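PDB 1XG2: pectinesterase inhibitor from Actinidia chinensis, which inhibits pectin methylesterase, the enzyme that removes methyl esters from cell-wall pectin, and may take part in regulating fruit ripening. Local coordinates for residues E2-L5 with I6-C10; N61-D65 with P66-G70; N124-T127 with Q128-Q131. All coordinates share one frame; numbering follows the deposited sequence.

Contact 1 of 3, residues E2-L5 with I6-C10; sequences ENHL and ISEIC
His4 O is gripped twice from the next turn, by the hydroxyl and by the backbone amide of Ser7. Ser7 OG donates to His4 O at 2.6 Å, lying in the carbonyl plane, whereas the bond from Ser7 N is weak. With chi1 at 74°, the serine hydroxyl sits between its own N and carbonyl carbon, which turns OG back to His4 O.

Leu5 O likewise receives Glu8 N at 3.0 Å and, weakly, Ile9 N. The Glu8 donor stands 63° out of the carbonyl plane, as this bond spans only three residues. Ile9 CG1 adds a close approach to Leu5 O at 3.3 Å.

Van der Waals packing gathers at Ile6, which uses both branches. Ile6 CD1 lies 3.8 Å from Asn3 CB and also meets Glu2 CG, while Ile6 CG2 meets the carboxylate end of Glu2, with Glu2 OE1 at 3.8 Å; the Glu2 and Ile6 side chains cross at about a right angle. Replacing Ile6 with an alanine is likely to leave Asn3 CB and Glu2 CG without their apolar backing and open a gap toward Leu20 and Leu23 of helix 16-24.

Asn3 is the N-cap: its OD1 accepts from Leu5 N at 3.1 Å, with an N-H...O angle of 150°, while its ND2 is hydrogen-bonded to the backbone oxygens of Ser29 and Lys32. Backbone Asn3 O takes Ile6 N at 3.0 Å. An asparagine N-cap followed by bonds spanning three residues is characteristic of the start of a short helix, here 4-9, which leads into Cys10 and its disulfide to Cys19.

Contact 2 of 3, residues N61-D65 with P66-G70; sequences NQATD and PKLKG
Asp65 and Leu68 set their side chains at about a right angle, and the carboxylate of Asp65 reaches over the first turn of the helix. Asp65 CG lies anti to the backbone N (chi1 174°), which brings Asp65 OD2 within 3.2 Å of Leu68 N. That amide approaches from above the carboxylate plane, 53° out of it, and the N-H...O angle of 152° is consistent with a capping bond.

The other oxygen is turned to the start of the helix: Asp65 OD1 lies 3.5 Å from Pro66 CD, whose ring also crosses the aspartate at about a right angle. A water donates to Asp65 OD1 and accepts from Lys67 N, so a second amide of the first turn is served indirectly.

Ala63 approaches from the loop. Its CB rests 3.9 Å from Lys69 CG and 4.1 Å from Leu68 CD2, while the bent Lys69 chain runs on past Ala63 O, with Lys69 CD at 3.6 Å. The backbone adds a bond from Lys69 N to Asp65 O at 3.0 Å.

Leu68 also touches Phe119 and Pro123. A carboxylate at the N-cap of helix 66-95 would be expected to interact favourably with the helix dipole; the same carboxylate serves two early amides, one directly and one through water.

Contact 3 of 3, residues N124-T127 with Q128-Q131; sequences NIPT and QLHQ
Apolar packing joins Ile125 to Leu129 and His130, and the side chains of both pairs cross at about a right angle. Ile125 CD1 comes 3.9 Å from Leu129 CG, and Ile125 CG1 lies 4.0 Å from both CB and CD2 of Leu129. The isoleucine is extended, with CG1 anti to the backbone N (chi1 -164°), which carries CD1 across to the first turn of the helix. Ile125 CG2 meets His130 CB at 3.9 Å, a methyl placed against the stem of the imidazole. Pro126 adds a looser touch, its ring CD facing Leu129 CB at 4.4 Å.

Hydrogen bonding across the contact is carried by the backbone. Pro126 O, at the N-cap position, is met by His130 N at 3.0 Å with an N-H...O angle of 170°, close to linear, whereas the bond it takes from Leu129 N is weak. Thr127 O then accepts from Gln131 N at 2.9 Å with an N-H...O angle of 161°, and this second i to i+4 bond continues the helical pattern.

The polar end of His130 looks outside the two segments, where ND1 is hydrogen-bonded to Glu116 OE2.

Surrounding helices receive the apolar groups. Leu129 is buried against Thr52 and Ile56 of helix 34-60, Cys115 of helix 98-118 and the loop residue Phe119; Pro126 touches Leu59, and Ile125 touches Phe119 and Glu116, which seats the start of helix 127-149 between helices 34-60 and 98-118.

All three contacts mark helix starts in an all-helical inhibitor whose core is a four-helix bundle. They follow in series along the chain: contact 1 on helix 4-9, contact 2 entering helix 66-95 and contact 3 entering helix 127-149. Contacts 2 and 3 lie on the same side of the chain's centre, their centres 14 Å apart and nearest atoms about 5 Å apart without touching; both pack on Phe119. Contact 1 lies across the chain's centre from contact 2, 43 Å away between centres, and 31 Å from contact 3. Helix 127-149 nonetheless spans the distance, since its Val145, Ile146 and Leu149 touch Ile9.

Contact 1 of 3, residues E2-L5 with I6-C10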
loop_
_atom_site.group_PDB
_atom_site.type_symbol
_atom_site.label_atom_id
_atom_site.label_comp_id
_atom_site.label_asym_id
_atom_site.label_seq_id
_atom_site.Cartn_x
_atom_site.Cartn_y
_atom_site.Cartn_z
ATOM N N GLU B 2 -23.378 -17.061 27.234
ATOM C CA GLU B 2 -22.245 -16.481 26.522
ATOM C C GLU B 2 -22.734 -15.260 25.703
ATOM O O GLU B 2 -23.835 -15.271 25.141
ATOM C CB GLU B 2 -21.579 -17.527 25.603
ATOM C CG GLU B 2 -20.345 -17.006 24.855
ATOM C CD GLU B 2 -19.803 -17.942 23.784
ATOM O OE1 GLU B 2 -20.310 -17.881 22.637
ATOM O OE2 GLU B 2 -18.846 -18.716 24.064
ATOM N N ASN B 3 -21.927 -14.200 25.675
ATOM C CA ASN B 3 -22.191 -13.057 24.807
ATOM C C ASN B 3 -22.495 -13.571 23.395
ATOM O O ASN B 3 -21.631 -14.175 22.753
ATOM C CB ASN B 3 -20.983 -12.102 24.800
ATOM C CG ASN B 3 -21.347 -10.690 24.349
ATOM O OD1 ASN B 3 -22.129 -10.496 23.405
ATOM N ND2 ASN B 3 -20.788 -9.705 25.015
ATOM N N HIS B 4 -23.735 -13.366 22.938
ATOM C CA HIS B 4 -24.150 -13.814 21.604
ATOM C C HIS B 4 -23.296 -13.187 20.504
ATOM O O HIS B 4 -23.151 -13.765 19.417
ATOM C CB HIS B 4 -25.652 -13.546 21.341
ATOM C CG HIS B 4 -25.981 -12.114 21.050
ATOM N ND1 HIS B 4 -25.790 -11.103 21.968
ATOM C CD2 HIS B 4 -26.526 -11.529 19.954
ATOM C CE1 HIS B 4 -26.181 -9.959 21.442
ATOM N NE2 HIS B 4 -26.639 -10.192 20.224
ATOM N N LEU B 5 -22.729 -12.018 20.784
ATOM C CA LEU B 5 -21.879 -11.337 19.805
ATOM C C LEU B 5 -20.636 -12.169 19.466
ATOM O O LEU B 5 -20.160 -12.121 18.338
ATOM C CB LEU B 5 -21.474 -9.943 20.291
ATOM C CG LEU B 5 -22.620 -8.937 20.443
ATOM C CD1 LEU B 5 -22.124 -7.624 21.038
ATOM C CD2 LEU B 5 -23.318 -8.707 19.092
ATOM N N ILE B 6 -20.128 -12.932 20.433
ATOM C CA ILE B 6 -18.968 -13.806 20.204
ATOM C C ILE B 6 -19.248 -14.806 19.110
ATOM O O ILE B 6 -18.354 -15.120 18.340
ATOM C CB ILE B 6 -18.522 -14.512 21.508
ATOM C CG1 ILE B 6 -17.837 -13.497 22.424
ATOM C CG2 ILE B 6 -17.570 -15.684 21.230
ATOM C CD1 ILE B 6 -17.748 -13.943 23.880
ATOM N N SER B 7 -20.483 -15.298 19.016
ATOM C CA SER B 7 -20.851 -16.238 17.958
ATOM C C SER B 7 -20.869 -15.618 16.562
ATOM O O SER B 7 -20.795 -16.337 15.568
ATOM C CB SER B 7 -22.206 -16.899 18.254
ATOM O OG SER B 7 -23.244 -15.961 18.026
ATOM N N GLU B 8 -20.960 -14.293 16.487
ATOM C CA GLU B 8 -20.839 -13.592 15.208
ATOM C C GLU B 8 -19.424 -13.188 14.847
ATOM O O GLU B 8 -19.137 -12.919 13.677
ATOM C CB GLU B 8 -21.693 -12.329 15.222
ATOM C CG GLU B 8 -23.171 -12.594 15.416
ATOM C CD GLU B 8 -23.977 -11.318 15.267
ATOM O OE1 GLU B 8 -24.814 -11.045 16.132
ATOM O OE2 GLU B 8 -23.737 -10.594 14.284
ATOM N N ILE B 9 -18.552 -13.098 15.847
ATOM C CA ILE B 9 -17.195 -12.602 15.639
ATOM C C ILE B 9 -16.232 -13.738 15.363
ATOM O O ILE B 9 -15.639 -13.810 14.294
ATOM C CB ILE B 9 -16.725 -11.785 16.864
ATOM C CG1 ILE B 9 -17.588 -10.534 17.035
ATOM C CG2 ILE B 9 -15.280 -11.348 16.687
ATOM C CD1 ILE B 9 -17.435 -9.883 18.414
ATOM N N CYS B 10 -16.084 -14.639 16.329
ATOM C CA CYS B 10 -15.023 -15.634 16.257
ATOM C C CYS B 10 -15.050 -16.521 14.999
ATOM O O CYS B 10 -14.009 -16.706 14.385
ATOM C CB CYS B 10 -14.949 -16.441 17.561
ATOM S SG CYS B 10 -14.345 -15.350 18.865
#

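Contact 2 of 3, residues N61-D65 with P66-G70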
loop_
_atom_site.group_PDB
_atom_site.type_symbol
_atom_site.label_atom_id
_atom_site.label_comp_id
_atom_site.label_asym_id
_atom_site.label_seq_id
_atom_site.Cartn_x
_atom_site.Cartn_y
_atom_site.Cartn_z
ATOM N N ASN B 61 19.804 -7.670 18.566
ATOM C CA ASN B 61 20.902 -7.475 19.511
ATOM C C ASN B 61 21.868 -8.673 19.582
ATOM O O ASN B 61 22.950 -8.566 20.176
ATOM C CB ASN B 61 20.305 -7.184 20.893
ATOM C CG ASN B 61 21.326 -6.638 21.881
ATOM O OD1 ASN B 61 21.919 -5.582 21.663
ATOM N ND2 ASN B 61 21.514 -7.350 22.989
ATOM N N GLN B 62 21.484 -9.813 19.006
ATOM C CA GLN B 62 22.351 -10.996 18.968
ATOM C C GLN B 62 22.769 -11.380 17.544
ATOM O O GLN B 62 23.341 -12.442 17.322
ATOM C CB GLN B 62 21.659 -12.181 19.644
ATOM C CG GLN B 62 20.338 -12.601 19.016
ATOM C CD GLN B 62 19.924 -13.991 19.411
ATOM O OE1 GLN B 62 20.610 -14.964 19.080
ATOM N NE2 GLN B 62 18.786 -14.103 20.103
ATOM N N ALA B 63 22.456 -10.516 16.585
ATOM C CA ALA B 63 22.736 -10.770 15.180
ATOM C C ALA B 63 23.912 -9.919 14.720
ATOM O O ALA B 63 24.081 -8.782 15.159
ATOM C CB ALA B 63 21.504 -10.449 14.330
ATOM N N THR B 64 24.708 -10.484 13.824
ATOM C CA THR B 64 25.777 -9.745 13.156
ATOM C C THR B 64 25.659 -9.765 11.631
ATOM O O THR B 64 26.201 -8.897 10.978
ATOM C CB THR B 64 27.155 -10.295 13.595
ATOM O OG1 THR B 64 27.136 -11.729 13.613
ATOM C CG2 THR B 64 27.425 -9.931 15.027
ATOM N N ASP B 65 24.955 -10.741 11.069
ATOM C CA ASP B 65 24.825 -10.845 9.620
ATOM C C ASP B 65 24.027 -9.658 9.075
ATOM O O ASP B 65 22.865 -9.494 9.444
ATOM C CB ASP B 65 24.138 -12.151 9.241
ATOM C CG ASP B 65 23.855 -12.237 7.760
ATOM O OD1 ASP B 65 24.799 -12.050 6.967
ATOM O OD2 ASP B 65 22.725 -12.460 7.299
ATOM N N PRO B 66 24.633 -8.818 8.228
ATOM C CA PRO B 66 23.944 -7.616 7.724
ATOM C C PRO B 66 22.573 -7.846 7.059
ATOM O O PRO B 66 21.675 -7.022 7.248
ATOM C CB PRO B 66 24.941 -7.043 6.710
ATOM C CG PRO B 66 26.267 -7.486 7.223
ATOM C CD PRO B 66 26.009 -8.901 7.697
ATOM N N LYS B 67 22.414 -8.932 6.310
ATOM C CA LYS B 67 21.147 -9.192 5.625
ATOM C C LYS B 67 20.052 -9.503 6.637
ATOM O O LYS B 67 18.939 -8.985 6.546
ATOM C CB LYS B 67 21.283 -10.340 4.627
ATOM C CG LYS B 67 20.107 -10.458 3.646
ATOM C CD LYS B 67 20.385 -11.522 2.585
ATOM C CE LYS B 67 19.135 -11.916 1.818
ATOM N NZ LYS B 67 19.441 -12.495 0.467
ATOM N N LEU B 68 20.386 -10.347 7.608
ATOM C CA LEU B 68 19.457 -10.711 8.662
ATOM C C LEU B 68 19.058 -9.484 9.472
ATOM O O LEU B 68 17.883 -9.300 9.774
ATOM C CB LEU B 68 20.075 -11.780 9.576
ATOM C CG LEU B 68 19.218 -12.243 10.758
ATOM C CD1 LEU B 68 17.890 -12.887 10.307
ATOM C CD2 LEU B 68 20.024 -13.209 11.620
ATOM N N LYS B 69 20.040 -8.651 9.815
ATOM C CA LYS B 69 19.789 -7.436 10.577
ATOM C C LYS B 69 18.859 -6.489 9.816
ATOM O O LYS B 69 18.028 -5.819 10.420
ATOM C CB LYS B 69 21.092 -6.720 10.900
ATOM C CG LYS B 69 21.971 -7.488 11.879
ATOM C CD LYS B 69 23.124 -6.637 12.389
ATOM C CE LYS B 69 22.670 -5.700 13.502
ATOM N NZ LYS B 69 23.417 -4.406 13.459
ATOM N N GLY B 70 19.016 -6.436 8.500
ATOM C CA GLY B 70 18.148 -5.618 7.659
ATOM C C GLY B 70 16.711 -6.135 7.656
ATOM O O GLY B 70 15.776 -5.351 7.579
HETATM O O HOH W 1 24.687 -10.615 4.915
#

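Contact 3 of 3, residues N124-T127 with Q128-Q131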
loop_
_atom_site.group_PDB
_atom_site.type_symbol
_atom_site.label_atom_id
_atom_site.label_comp_id
_atom_site.label_asym_id
_atom_site.label_seq_id
_atom_site.Cartn_x
_atom_site.Cartn_y
_atom_site.Cartn_z
ATOM N N ASN B 124 16.567 -17.558 7.175
ATOM C CA ASN B 124 15.189 -17.875 7.524
ATOM C C ASN B 124 14.737 -17.223 8.809
ATOM O O ASN B 124 15.527 -16.934 9.698
ATOM C CB ASN B 124 14.984 -19.381 7.692
ATOM C CG ASN B 124 15.222 -20.158 6.424
ATOM O OD1 ASN B 124 15.698 -21.290 6.489
ATOM N ND2 ASN B 124 14.886 -19.582 5.272
ATOM N N ILE B 125 13.432 -17.025 8.908
ATOM C CA ILE B 125 12.860 -16.361 10.059
ATOM C C ILE B 125 12.945 -17.271 11.271
ATOM O O ILE B 125 12.736 -18.475 11.146
ATOM C CB ILE B 125 11.403 -15.971 9.765
ATOM C CG1 ILE B 125 10.909 -14.951 10.787
ATOM C CG2 ILE B 125 10.493 -17.204 9.695
ATOM C CD1 ILE B 125 9.604 -14.333 10.397
ATOM N N PRO B 126 13.256 -16.713 12.434
ATOM C CA PRO B 126 13.140 -17.466 13.684
ATOM C C PRO B 126 11.687 -17.850 13.940
ATOM O O PRO B 126 10.787 -17.036 13.724
ATOM C CB PRO B 126 13.642 -16.489 14.740
ATOM C CG PRO B 126 14.381 -15.461 14.002
ATOM C CD PRO B 126 13.750 -15.350 12.664
ATOM N N THR B 127 11.473 -19.093 14.356
ATOM C CA THR B 127 10.146 -19.587 14.698
ATOM C C THR B 127 9.396 -18.656 15.638
ATOM O O THR B 127 8.211 -18.419 15.435
ATOM C CB THR B 127 10.248 -20.982 15.327
ATOM O OG1 THR B 127 10.789 -21.884 14.355
ATOM C CG2 THR B 127 8.861 -21.543 15.611
ATOM N N GLN B 128 10.087 -18.131 16.649
ATOM C CA GLN B 128 9.501 -17.198 17.619
ATOM C C GLN B 128 8.832 -15.999 16.931
ATOM O O GLN B 128 7.752 -15.551 17.326
ATOM C CB GLN B 128 10.583 -16.670 18.569
ATOM C CG GLN B 128 10.032 -15.845 19.720
ATOM C CD GLN B 128 11.077 -15.286 20.682
ATOM O OE1 GLN B 128 10.727 -14.968 21.818
ATOM N NE2 GLN B 128 12.323 -15.129 20.239
ATOM N N LEU B 129 9.508 -15.456 15.930
ATOM C CA LEU B 129 8.999 -14.289 15.217
ATOM C C LEU B 129 7.886 -14.696 14.254
ATOM O O LEU B 129 6.897 -13.982 14.113
ATOM C CB LEU B 129 10.141 -13.595 14.485
ATOM C CG LEU B 129 9.807 -12.315 13.722
ATOM C CD1 LEU B 129 9.139 -11.310 14.627
ATOM C CD2 LEU B 129 11.092 -11.751 13.122
ATOM N N HIS B 130 8.048 -15.823 13.567
ATOM C CA HIS B 130 6.987 -16.328 12.703
ATOM C C HIS B 130 5.685 -16.459 13.513
ATOM O O HIS B 130 4.638 -15.995 13.082
ATOM C CB HIS B 130 7.394 -17.646 12.029
ATOM C CG HIS B 130 6.291 -18.296 11.257
ATOM N ND1 HIS B 130 5.560 -17.626 10.301
ATOM C CD2 HIS B 130 5.785 -19.552 11.307
ATOM C CE1 HIS B 130 4.655 -18.443 9.790
ATOM N NE2 HIS B 130 4.770 -19.618 10.383
ATOM N N GLN B 131 5.763 -17.019 14.718
ATOM C CA GLN B 131 4.562 -17.205 15.533
ATOM C C GLN B 131 3.974 -15.878 15.991
ATOM O O GLN B 131 2.746 -15.715 16.017
ATOM C CB GLN B 131 4.832 -18.123 16.730
ATOM C CG GLN B 131 5.045 -19.593 16.338
ATOM C CD GLN B 131 3.819 -20.225 15.698
ATOM O OE1 GLN B 131 2.745 -20.263 16.304
ATOM N NE2 GLN B 131 3.969 -20.705 14.471
#